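PDB 3IEH: putative metallopeptidase from Shewanella baltica OS155, which binds zinc and is probably a metallocarboxypeptidase of the M14 family, hydrolysing peptide or related bonds. Local coordinates for residues A[11-19]-A[249-258]. Numbering follows the deposited sequence.
Sequences FQWKSDIFN and ALQNFDQRVL
One face of the Trp13 indole receives the guanidinium of Arg256, whose CZ stands 4.1 Å from the centroid of the six-membered ring in a cation-pi contact. The two planes are turned 79° apart, NH1 and NH2 presenting their edge to the pi cloud. The guanidinium has Ala249 CA over the centre of one face and Phe253 CD1 toward the rim of the other, while its NH1 donates in plane to Gln251 O (3.0 Å) and NE bridges to Glu171, which fixes its rotation. Phe253 projects its ring alongside the indole because CG lies trans to N (chi1 -176°); the planes are near parallel (16°) but offset, with little overlap, and Trp13 CB meets Phe253 CB at 3.5 Å. Were Trp13 an alanine, Arg256 would probably lose its cation-pi partner and a gap open beside Phe253.

Asp254, in the helix's first turn, suits its place by having two acceptors: OD1 takes Ser15 OG at 2.6 Å and OD2 Asp16 N at 2.9 Å, both through syn lone pairs. Ser15 OG in turn accepts from Phe18 N (3.0 Å), an ST motif. Branched Ile17 lays CD1 against Leu258 CD2 (3.9 Å), and Val257 CG1 meets the edge of Phe18.

In this M14-type alpha/beta fold, the Ala249 side chain lies about 6 Å from that of zinc ligand Glu79; strand 14-15 packs on helix 253-271, just after interior strand 242-248, beside helix 81-91.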
loop_
_atom_site.group_PDB
_atom_site.type_symbol
_atom_site.label_atom_id
_atom_site.label_comp_id
_atom_site.label_asym_id
_atom_site.label_seq_id
_atom_site.Cartn_x
_atom_site.Cartn_y
_atom_site.Cartn_z
ATOM N N PHE A 11 16.759 2.245 -7.460
ATOM C CA PHE A 11 16.130 1.485 -8.534
ATOM C C PHE A 11 15.233 2.397 -9.340
ATOM O O PHE A 11 14.388 3.105 -8.793
ATOM C CB PHE A 11 15.279 0.364 -7.969
ATOM C CG PHE A 11 16.064 -0.707 -7.256
ATOM C CD1 PHE A 11 16.413 -0.567 -5.918
ATOM C CD2 PHE A 11 16.425 -1.869 -7.916
ATOM C CE1 PHE A 11 17.128 -1.553 -5.271
ATOM C CE2 PHE A 11 17.149 -2.869 -7.265
ATOM C CZ PHE A 11 17.492 -2.711 -5.947
ATOM N N GLN A 12 15.385 2.351 -10.653
ATOM C CA GLN A 12 14.629 3.200 -11.522
ATOM C C GLN A 12 14.251 2.421 -12.762
ATOM O O GLN A 12 15.095 1.712 -13.293
ATOM C CB GLN A 12 15.492 4.398 -11.891
ATOM C CG GLN A 12 14.837 5.294 -12.914
ATOM C CD GLN A 12 15.670 6.480 -13.228
ATOM O OE1 GLN A 12 15.657 7.478 -12.505
ATOM N NE2 GLN A 12 16.387 6.400 -14.332
ATOM N N TRP A 13 13.001 2.560 -13.217
ATOM C CA TRP A 13 12.493 1.860 -14.416
ATOM C C TRP A 13 11.816 2.835 -15.360
ATOM O O TRP A 13 11.339 3.886 -14.939
ATOM C CB TRP A 13 11.451 0.796 -14.023
ATOM C CG TRP A 13 11.986 -0.315 -13.161
ATOM C CD1 TRP A 13 12.543 -1.477 -13.596
ATOM C CD2 TRP A 13 12.011 -0.367 -11.716
ATOM N NE1 TRP A 13 12.922 -2.252 -12.519
ATOM C CE2 TRP A 13 12.612 -1.596 -11.355
ATOM C CE3 TRP A 13 11.595 0.511 -10.701
ATOM C CZ2 TRP A 13 12.803 -1.989 -10.007
ATOM C CZ3 TRP A 13 11.803 0.141 -9.348
ATOM C CH2 TRP A 13 12.381 -1.108 -9.019
ATOM N N LYS A 14 11.756 2.499 -16.641
ATOM C CA LYS A 14 10.994 3.321 -17.583
ATOM C C LYS A 14 9.625 2.691 -17.710
ATOM O O LYS A 14 9.511 1.483 -17.807
ATOM C CB LYS A 14 11.657 3.407 -18.950
ATOM C CG LYS A 14 13.077 3.968 -18.920
ATOM C CD LYS A 14 13.639 4.257 -20.344
ATOM C CE LYS A 14 15.077 4.758 -20.268
ATOM N NZ LYS A 14 15.895 3.868 -19.359
ATOM N N SER A 15 8.589 3.514 -17.665
ATOM C CA SER A 15 7.213 3.077 -17.855
ATOM C C SER A 15 6.718 3.631 -19.165
ATOM O O SER A 15 6.724 4.825 -19.331
ATOM C CB SER A 15 6.319 3.669 -16.771
ATOM O OG SER A 15 4.939 3.536 -17.110
ATOM N N ASP A 16 6.258 2.795 -20.089
ATOM C CA ASP A 16 5.650 3.369 -21.283
ATOM C C ASP A 16 4.179 3.613 -21.067
ATOM O O ASP A 16 3.590 4.361 -21.821
ATOM C CB ASP A 16 5.999 2.703 -22.646
ATOM C CG ASP A 16 6.141 1.209 -22.591
ATOM O OD1 ASP A 16 6.337 0.646 -21.499
ATOM O OD2 ASP A 16 6.098 0.597 -23.680
ATOM N N ILE A 17 3.616 3.065 -19.989
ATOM C CA ILE A 17 2.245 3.399 -19.642
ATOM C C ILE A 17 2.157 4.879 -19.311
ATOM O O ILE A 17 1.259 5.552 -19.784
ATOM C CB ILE A 17 1.687 2.592 -18.462
ATOM C CG1 ILE A 17 1.603 1.103 -18.821
ATOM C CG2 ILE A 17 0.285 3.100 -18.108
ATOM C CD1 ILE A 17 1.059 0.245 -17.710
ATOM N N PHE A 18 3.103 5.387 -18.521
ATOM C CA PHE A 18 3.113 6.810 -18.125
ATOM C C PHE A 18 4.154 7.618 -18.892
ATOM O O PHE A 18 4.251 8.834 -18.738
ATOM C CB PHE A 18 3.338 6.935 -16.608
ATOM C CG PHE A 18 2.206 6.360 -15.790
ATOM C CD1 PHE A 18 1.051 7.089 -15.582
ATOM C CD2 PHE A 18 2.288 5.073 -15.271
ATOM C CE1 PHE A 18 0.012 6.551 -14.878
ATOM C CE2 PHE A 18 1.247 4.530 -14.556
ATOM C CZ PHE A 18 0.107 5.268 -14.348
ATOM N N ASN A 19 4.939 6.927 -19.716
ATOM C CA ASN A 19 5.964 7.562 -20.540
ATOM C C ASN A 19 6.917 8.409 -19.711
ATOM O O ASN A 19 7.227 9.540 -20.058
ATOM C CB ASN A 19 5.321 8.398 -21.654
ATOM C CG ASN A 19 6.332 8.838 -22.706
ATOM O OD1 ASN A 19 7.315 8.143 -22.976
ATOM N ND2 ASN A 19 6.102 10.002 -23.290
ATOM N N ALA A 249 9.720 -7.125 -8.184
ATOM C CA ALA A 249 10.336 -5.968 -8.834
ATOM C C ALA A 249 11.468 -6.337 -9.798
ATOM O O ALA A 249 12.113 -5.446 -10.366
ATOM C CB ALA A 249 10.809 -4.939 -7.788
ATOM N N LEU A 250 11.714 -7.641 -9.965
ATOM C CA LEU A 250 12.642 -8.166 -11.007
ATOM C C LEU A 250 11.907 -8.375 -12.339
ATOM O O LEU A 250 12.521 -8.680 -13.338
ATOM C CB LEU A 250 13.323 -9.489 -10.577
ATOM C CG LEU A 250 14.299 -9.446 -9.392
ATOM C CD1 LEU A 250 14.816 -10.877 -9.026
ATOM C CD2 LEU A 250 15.473 -8.467 -9.683
ATOM N N GLN A 251 10.591 -8.233 -12.341
ATOM C CA GLN A 251 9.802 -8.322 -13.559
ATOM C C GLN A 251 9.622 -6.923 -14.153
ATOM O O GLN A 251 9.966 -5.897 -13.546
ATOM C CB GLN A 251 8.411 -8.929 -13.258
ATOM C CG GLN A 251 8.400 -10.356 -12.671
ATOM C CD GLN A 251 8.963 -11.425 -13.601
ATOM O OE1 GLN A 251 9.204 -11.149 -14.769
ATOM N NE2 GLN A 251 9.178 -12.659 -13.081
ATOM N N ASN A 252 9.033 -6.904 -15.335
ATOM C CA ASN A 252 8.717 -5.702 -16.080
ATOM C C ASN A 252 7.863 -4.688 -15.297
ATOM O O ASN A 252 6.810 -5.006 -14.739
ATOM C CB ASN A 252 8.025 -6.076 -17.393
ATOM C CG ASN A 252 7.619 -4.864 -18.198
ATOM O OD1 ASN A 252 6.627 -4.181 -17.886
ATOM N ND2 ASN A 252 8.381 -4.586 -19.253
ATOM N N PHE A 253 8.330 -3.446 -15.312
ATOM C CA PHE A 253 7.721 -2.400 -14.525
ATOM C C PHE A 253 6.214 -2.191 -14.851
ATOM O O PHE A 253 5.393 -2.205 -13.923
ATOM C CB PHE A 253 8.529 -1.104 -14.625
ATOM C CG PHE A 253 7.992 -0.018 -13.749
ATOM C CD1 PHE A 253 8.303 0.004 -12.408
ATOM C CD2 PHE A 253 7.127 0.957 -14.257
ATOM C CE1 PHE A 253 7.795 0.997 -11.572
ATOM C CE2 PHE A 253 6.605 1.946 -13.427
ATOM C CZ PHE A 253 6.950 1.967 -12.073
ATOM N N ASP A 254 5.839 -2.060 -16.128
ATOM C CA ASP A 254 4.420 -1.850 -16.473
ATOM C C ASP A 254 3.508 -3.031 -16.123
ATOM O O ASP A 254 2.333 -2.840 -15.782
ATOM C CB ASP A 254 4.252 -1.404 -17.924
ATOM C CG ASP A 254 4.821 0.004 -18.168
ATOM O OD1 ASP A 254 4.652 0.925 -17.330
ATOM O OD2 ASP A 254 5.435 0.200 -19.217
ATOM N N GLN A 255 4.048 -4.240 -16.160
ATOM C CA GLN A 255 3.308 -5.409 -15.700
ATOM C C GLN A 255 3.009 -5.287 -14.213
ATOM O O GLN A 255 1.921 -5.679 -13.748
ATOM C CB GLN A 255 4.098 -6.689 -15.954
ATOM C CG GLN A 255 3.932 -7.206 -17.349
ATOM C CD GLN A 255 2.548 -7.817 -17.563
ATOM O OE1 GLN A 255 2.164 -8.779 -16.876
ATOM N NE2 GLN A 255 1.808 -7.277 -18.524
ATOM N N ARG A 256 3.974 -4.733 -13.471
ATOM C CA ARG A 256 3.800 -4.537 -12.029
ATOM C C ARG A 256 2.748 -3.458 -11.767
ATOM O O ARG A 256 1.888 -3.628 -10.920
ATOM C CB ARG A 256 5.152 -4.236 -11.357
ATOM C CG ARG A 256 6.075 -5.465 -11.337
ATOM C CD ARG A 256 7.541 -5.099 -11.549
ATOM N NE ARG A 256 7.941 -4.021 -10.662
ATOM C CZ ARG A 256 9.037 -3.281 -10.820
ATOM N NH1 ARG A 256 9.879 -3.497 -11.818
ATOM N NH2 ARG A 256 9.297 -2.312 -9.963
ATOM N N VAL A 257 2.807 -2.367 -12.534
ATOM C CA VAL A 257 1.814 -1.306 -12.443
ATOM C C VAL A 257 0.418 -1.902 -12.647
ATOM O O VAL A 257 -0.496 -1.649 -11.854
ATOM C CB VAL A 257 2.034 -0.213 -13.510
ATOM C CG1 VAL A 257 0.875 0.784 -13.491
ATOM C CG2 VAL A 257 3.359 0.480 -13.320
ATOM N N LEU A 258 0.256 -2.689 -13.710
ATOM C CA LEU A 258 -1.045 -3.320 -14.032
ATOM C C LEU A 258 -1.466 -4.333 -12.994
ATOM O O LEU A 258 -2.656 -4.424 -12.659
ATOM C CB LEU A 258 -1.016 -3.988 -15.411
ATOM C CG LEU A 258 -0.860 -3.009 -16.589
ATOM C CD1 LEU A 258 -0.785 -3.775 -17.886
ATOM C CD2 LEU A 258 -1.970 -1.968 -16.660
HETATM O O HOH W 1 7.948 -0.718 -18.157
#